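Local coordinates for protein triacylglycerol lipase (Clostridium botulinum, PDB 5AH1) that hydrolyses ester bonds, those of synthetic polyesters among them, as a zinc-binding triacylglycerol lipase of the alpha/beta-hydrolase superfamily, at residues A[125-130]-A[302-307]; A[274-278]-A[290-296]. One frame throughout, in Å; residues are numbered along the deposited sequence. Where two conformers were deposited one is given.

Contact 1 of 2, residues A[125-130]-A[302-307]; sequences VSSNWD and DIATYD. With ZN (zinc ion), chain B.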
loop_
_atom_site.group_PDB
_atom_site.type_symbol
_atom_site.label_atom_id
_atom_site.label_comp_id
_atom_site.label_asym_id
_atom_site.label_seq_id
_atom_site.Cartn_x
_atom_site.Cartn_y
_atom_site.Cartn_z
ATOM N N VAL A 125 9.929 3.513 0.380
ATOM C CA VAL A 125 9.798 4.726 -0.422
ATOM C C VAL A 125 10.245 4.548 -1.872
ATOM O O VAL A 125 10.426 5.521 -2.593
ATOM C CB VAL A 125 10.582 5.891 0.241
ATOM C CG1 VAL A 125 10.038 6.194 1.644
ATOM C CG2 VAL A 125 12.084 5.607 0.316
ATOM N N SER A 126 10.401 3.301 -2.290
ATOM C CA SER A 126 10.785 2.993 -3.659
ATOM C C SER A 126 9.590 2.983 -4.611
ATOM O O SER A 126 8.430 3.021 -4.190
ATOM C CB SER A 126 11.553 1.680 -3.703
ATOM O OG SER A 126 12.750 1.813 -2.947
ATOM N N SER A 127 9.868 2.916 -5.912
ATOM C CA SER A 127 8.808 2.883 -6.904
ATOM C C SER A 127 8.012 1.579 -6.825
ATOM O O SER A 127 8.453 0.586 -6.266
ATOM C CB SER A 127 9.391 2.996 -8.296
ATOM O OG SER A 127 10.174 1.850 -8.577
ATOM N N ASN A 128 6.827 1.586 -7.420
ATOM C CA ASN A 128 6.025 0.368 -7.494
ATOM C C ASN A 128 6.719 -0.725 -8.309
ATOM O O ASN A 128 6.618 -1.902 -7.969
ATOM C CB ASN A 128 4.639 0.691 -8.055
ATOM C CG ASN A 128 3.721 1.242 -6.995
ATOM O OD1 ASN A 128 3.509 0.588 -5.966
ATOM N ND2 ASN A 128 3.141 2.410 -7.233
ATOM N N TRP A 129 7.412 -0.361 -9.380
ATOM C CA TRP A 129 8.195 -1.355 -10.109
ATOM C C TRP A 129 9.222 -2.004 -9.177
ATOM O O TRP A 129 9.326 -3.238 -9.076
ATOM C CB TRP A 129 8.915 -0.702 -11.278
ATOM C CG TRP A 129 9.839 -1.630 -12.032
ATOM C CD1 TRP A 129 11.117 -2.005 -11.667
ATOM C CD2 TRP A 129 9.577 -2.292 -13.285
ATOM N NE1 TRP A 129 11.644 -2.847 -12.609
ATOM C CE2 TRP A 129 10.728 -3.035 -13.611
ATOM C CE3 TRP A 129 8.472 -2.337 -14.159
ATOM C CZ2 TRP A 129 10.829 -3.769 -14.792
ATOM C CZ3 TRP A 129 8.576 -3.072 -15.313
ATOM C CH2 TRP A 129 9.735 -3.789 -15.617
ATOM N N ASP A 130 9.996 -1.171 -8.480
ATOM C CA ASP A 130 11.053 -1.707 -7.631
ATOM C C ASP A 130 10.436 -2.579 -6.531
ATOM O O ASP A 130 10.929 -3.664 -6.234
ATOM C CB ASP A 130 11.895 -0.593 -7.002
ATOM C CG ASP A 130 12.785 0.172 -8.013
ATOM O OD1 ASP A 130 12.711 -0.063 -9.249
ATOM O OD2 ASP A 130 13.584 1.018 -7.539
ATOM N N ASP A 302 11.443 7.268 -10.886
ATOM C CA ASP A 302 11.473 5.917 -10.307
ATOM C C ASP A 302 11.549 5.924 -8.781
ATOM O O ASP A 302 12.491 5.379 -8.195
ATOM C CB ASP A 302 12.662 5.160 -10.910
ATOM C CG ASP A 302 12.680 3.680 -10.567
ATOM O OD1 ASP A 302 11.601 3.036 -10.544
ATOM O OD2 ASP A 302 13.796 3.151 -10.358
ATOM N N ILE A 303 10.564 6.547 -8.140
ATOM C CA ILE A 303 10.558 6.721 -6.685
ATOM C C ILE A 303 9.097 6.823 -6.209
ATOM O O ILE A 303 8.223 7.156 -6.998
ATOM C CB ILE A 303 11.434 7.959 -6.316
ATOM C CG1 ILE A 303 11.833 7.948 -4.840
ATOM C CG2 ILE A 303 10.754 9.241 -6.756
ATOM C CD1 ILE A 303 12.803 6.832 -4.466
ATOM N N ALA A 304 8.830 6.530 -4.938
ATOM C CA ALA A 304 7.440 6.435 -4.500
ATOM C C ALA A 304 6.654 7.738 -4.650
ATOM O O ALA A 304 5.477 7.711 -4.979
ATOM C CB ALA A 304 7.354 5.953 -3.053
ATOM N N THR A 305 7.288 8.868 -4.376
ATOM C CA THR A 305 6.593 10.146 -4.388
ATOM C C THR A 305 6.018 10.462 -5.775
ATOM O O THR A 305 4.915 11.016 -5.880
ATOM C CB THR A 305 7.514 11.267 -3.835
ATOM O OG1 THR A 305 8.836 11.107 -4.345
ATOM C CG2 THR A 305 7.584 11.162 -2.332
ATOM N N TYR A 306 6.717 10.069 -6.838
ATOM C CA TYR A 306 6.177 10.206 -8.186
ATOM C C TYR A 306 5.030 9.222 -8.417
ATOM O O TYR A 306 3.958 9.585 -8.912
ATOM C CB TYR A 306 7.255 10.010 -9.250
ATOM C CG TYR A 306 6.657 10.000 -10.635
ATOM C CD1 TYR A 306 6.344 11.179 -11.293
ATOM C CD2 TYR A 306 6.352 8.804 -11.270
ATOM C CE1 TYR A 306 5.773 11.170 -12.547
ATOM C CE2 TYR A 306 5.772 8.786 -12.509
ATOM C CZ TYR A 306 5.486 9.958 -13.154
ATOM O OH TYR A 306 4.894 9.919 -14.399
ATOM N N ASP A 307 5.249 7.962 -8.059
ATOM C CA ASP A 307 4.260 6.914 -8.304
ATOM C C ASP A 307 2.954 7.127 -7.527
ATOM O O ASP A 307 1.900 6.614 -7.924
ATOM C CB ASP A 307 4.876 5.549 -7.975
ATOM C CG ASP A 307 5.596 4.907 -9.169
ATOM O OD1 ASP A 307 5.672 5.541 -10.251
ATOM O OD2 ASP A 307 6.077 3.759 -9.003
HETATM ZN ZN ZN B . 13.821 1.184 -10.234
HETATM O O HOH W 1 12.833 3.352 -6.370
HETATM O O HOH W 2 2.639 4.258 -9.536
HETATM O O HOH W 3 7.059 2.114 -10.852
#
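D130 and D302 reach the zinc ion from opposing sides, their carboxylates turned 82° against each other. D130 OD1 binds the metal at 1.9 Å and D302 OD2 at 2.0 Å, so the charge of the ion probably offsets the repulsion of two acids this close. The other oxygen of D302, OD1, is met from above the carboxylate plane by S127 OG, which donates a 2.7 Å hydrogen bond. With chi1 at 66°, S127 OG lies between its own backbone N and carbonyl carbon, where it also accepts from D130 N and caps helix 128-140. One hydroxyl thus steadies one zinc ligand and the helix start that carries the other. D130 OD2 bonds to Q273 and to a water shared with S127 N and D302 O.

Farther along, the D307 carboxylate and the N128 amide lie alongside one another on side chains that run opposite ways, their planes only 10° apart. D307 OD2 takes N128 N at 2.8 Å, nearly along its own C-O axis, and a water ties the same oxygen to W129 N. The N128 amide oxygen turns to T187. Two residues before the serine, V125 O accepts from A304 N at 3.0 Å. H150 and H156 complete the two-aspartate, two-histidine zinc site, consistent with that of the zinc-containing bacterial lipases of family I.5.

Contact 2 of 2, residues A[274-278]-A[290-296]; sequences WGLKK and RVLDSNI
The I296 side chain stands roughly perpendicular to that of W274, driving its terminal methyl straight onto the indole. I296 CD1 stands 3.3 Å from the centroid of the five-membered ring of W274, 4° off the ring normal, a CH-pi contact over the face of the pyrrole part. CG1 of I296 is anti to the backbone N (chi1 -161°) and the chain stays extended at chi2, which carries the methyl out to the ring. The I296 backbone is held as well: its N donates to S294 OG at 3.0 Å, a capping bond at the turn leading into helix 296-299.

L276 fills the middle, spreading its two methyls between different partners. CD1 rests 3.8 Å from S294 OG, while L276 CD2 lies against R290 NH1 at an oblique angle to the guanidinium. These side chains join the loop after helix 242-257 to the C-terminal end of helix 284-292 and the turn that follows it, at the surface of the alpha/beta-hydrolase fold, with the tryptophan at the end nearer the zinc. There W274 also meets the zinc ligand H156 edge-to-face.

R290 leans toward the loop from the last turn of that helix, its chain bent at chi3. It presents the edge of the guanidinium to the K277 carbonyl: NH2 donates to K277 O at 3.0 Å, with the acceptor only 7° out of the guanidinium plane. A salt bridge to E282 also uses R290 NH2. R290 NH1 donates to a water that in turn donates to G275 O and K277 O.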
loop_
_atom_site.group_PDB
_atom_site.type_symbol
_atom_site.label_atom_id
_atom_site.label_comp_id
_atom_site.label_asym_id
_atom_site.label_seq_id
_atom_site.Cartn_x
_atom_site.Cartn_y
_atom_site.Cartn_z
ATOM N N TRP A 274 19.990 2.434 -5.058
ATOM C CA TRP A 274 20.395 3.803 -5.334
ATOM C C TRP A 274 21.723 4.186 -4.694
ATOM O O TRP A 274 22.114 5.338 -4.761
ATOM C CB TRP A 274 19.315 4.773 -4.844
ATOM C CG TRP A 274 18.012 4.670 -5.591
ATOM C CD1 TRP A 274 16.839 4.131 -5.140
ATOM C CD2 TRP A 274 17.756 5.120 -6.924
ATOM N NE1 TRP A 274 15.867 4.217 -6.105
ATOM C CE2 TRP A 274 16.400 4.841 -7.205
ATOM C CE3 TRP A 274 18.534 5.756 -7.899
ATOM C CZ2 TRP A 274 15.819 5.147 -8.422
ATOM C CZ3 TRP A 274 17.951 6.067 -9.102
ATOM C CH2 TRP A 274 16.595 5.773 -9.354
ATOM N N GLY A 275 22.419 3.236 -4.080
ATOM C CA GLY A 275 23.665 3.544 -3.400
ATOM C C GLY A 275 23.424 4.314 -2.118
ATOM O O GLY A 275 24.311 5.039 -1.665
ATOM N N LEU A 276 22.249 4.125 -1.516
ATOM C CA LEU A 276 21.877 4.833 -0.300
ATOM C C LEU A 276 21.716 3.910 0.913
ATOM O O LEU A 276 20.912 4.186 1.788
ATOM C CB LEU A 276 20.605 5.667 -0.545
ATOM C CG LEU A 276 20.804 6.857 -1.498
ATOM C CD1 LEU A 276 19.473 7.502 -1.813
ATOM C CD2 LEU A 276 21.774 7.875 -0.914
ATOM N N LYS A 277 22.543 2.874 1.017
ATOM C CA LYS A 277 22.632 2.124 2.270
ATOM C C LYS A 277 23.229 2.995 3.369
ATOM O O LYS A 277 24.042 3.878 3.094
ATOM C CB LYS A 277 23.502 0.880 2.096
ATOM C CG LYS A 277 22.915 -0.097 1.113
ATOM C CD LYS A 277 23.869 -1.242 0.796
ATOM C CE LYS A 277 23.985 -2.222 1.932
ATOM N NZ LYS A 277 24.476 -3.535 1.413
ATOM N N LYS A 278 22.847 2.741 4.616
ATOM C CA LYS A 278 23.515 3.368 5.747
ATOM C C LYS A 278 25.009 3.021 5.727
ATOM O O LYS A 278 25.383 1.860 5.575
ATOM C CB LYS A 278 22.877 2.921 7.058
ATOM C CG LYS A 278 23.446 3.658 8.272
ATOM C CD LYS A 278 22.453 3.755 9.420
ATOM C CE LYS A 278 22.197 2.424 10.025
ATOM N NZ LYS A 278 21.423 2.581 11.280
ATOM N N ARG A 290 20.908 12.359 5.376
ATOM C CA ARG A 290 21.540 12.150 4.085
ATOM C C ARG A 290 20.522 11.693 3.033
ATOM O O ARG A 290 20.517 12.204 1.909
ATOM C CB ARG A 290 22.698 11.163 4.227
ATOM C CG ARG A 290 23.557 11.038 2.997
ATOM C CD ARG A 290 24.849 10.302 3.310
ATOM N NE ARG A 290 24.632 9.002 3.929
ATOM C CZ ARG A 290 24.401 7.869 3.262
ATOM N NH1 ARG A 290 24.341 7.852 1.933
ATOM N NH2 ARG A 290 24.229 6.738 3.935
ATOM N N VAL A 291 19.637 10.772 3.402
ATOM C CA VAL A 291 18.587 10.340 2.491
ATOM C C VAL A 291 17.625 11.493 2.171
ATOM O O VAL A 291 17.276 11.708 1.010
ATOM C CB VAL A 291 17.836 9.120 3.049
ATOM C CG1 VAL A 291 16.633 8.784 2.199
ATOM C CG2 VAL A 291 18.776 7.923 3.115
ATOM N N LEU A 292 17.208 12.250 3.184
ATOM C CA LEU A 292 16.333 13.401 2.938
ATOM C C LEU A 292 16.929 14.433 1.999
ATOM O O LEU A 292 16.204 15.051 1.211
ATOM C CB LEU A 292 15.955 14.081 4.249
ATOM C CG LEU A 292 14.908 13.327 5.055
ATOM C CD1 LEU A 292 14.765 13.963 6.419
ATOM C CD2 LEU A 292 13.551 13.317 4.326
ATOM N N ASP A 293 18.242 14.613 2.080
ATOM C CA ASP A 293 18.943 15.610 1.275
ATOM C C ASP A 293 19.357 15.085 -0.094
ATOM O O ASP A 293 19.947 15.820 -0.890
ATOM C CB ASP A 293 20.199 16.091 2.006
ATOM C CG ASP A 293 19.889 16.994 3.177
ATOM O OD1 ASP A 293 18.707 17.341 3.390
ATOM O OD2 ASP A 293 20.842 17.370 3.886
ATOM N N SER A 294 19.045 13.826 -0.379
ATOM C CA SER A 294 19.408 13.222 -1.662
ATOM C C SER A 294 18.720 13.895 -2.836
ATOM O O SER A 294 17.577 14.346 -2.724
ATOM C CB SER A 294 19.022 11.740 -1.660
ATOM O OG SER A 294 19.260 11.134 -2.930
ATOM N N ASN A 295 19.409 13.919 -3.972
ATOM C CA ASN A 295 18.820 14.408 -5.207
ATOM C C ASN A 295 17.696 13.521 -5.727
ATOM O O ASN A 295 16.971 13.905 -6.640
ATOM C CB ASN A 295 19.892 14.577 -6.302
ATOM C CG ASN A 295 20.527 13.261 -6.718
ATOM O OD1 ASN A 295 20.715 12.369 -5.893
ATOM N ND2 ASN A 295 20.852 13.130 -8.005
ATOM N N ILE A 296 17.567 12.330 -5.165
ATOM C CA ILE A 296 16.596 11.369 -5.660
ATOM C C ILE A 296 15.162 11.931 -5.696
ATOM O O ILE A 296 14.386 11.618 -6.599
ATOM C CB ILE A 296 16.683 10.060 -4.833
ATOM C CG1 ILE A 296 16.035 8.921 -5.590
ATOM C CG2 ILE A 296 16.081 10.224 -3.440
ATOM C CD1 ILE A 296 16.294 7.580 -4.945
HETATM O O HOH W 4 25.161 5.200 0.933
#

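Overall arrangement
Both segments of contact 2 fall within the 171 residues that separate the two halves of contact 1, and the contact centres lie 14 Å apart on the same side of the chain's centre. They touch where D302 O lies 3.3 Å from W274 CZ2, and where the methyls I303 CD1 and I296 CD1 pack at 3.6 Å. Contact 1 supplies two of the four zinc ligands; contact 2 brings its tryptophan side chain to about 5 Å from the metal without binding it. The N128 side chain lies near the GxSxG segment around S182, probably the nucleophile elbow. The centre of contact 2 lies about 22 Å from the chain's centre, against about 12 Å for contact 1.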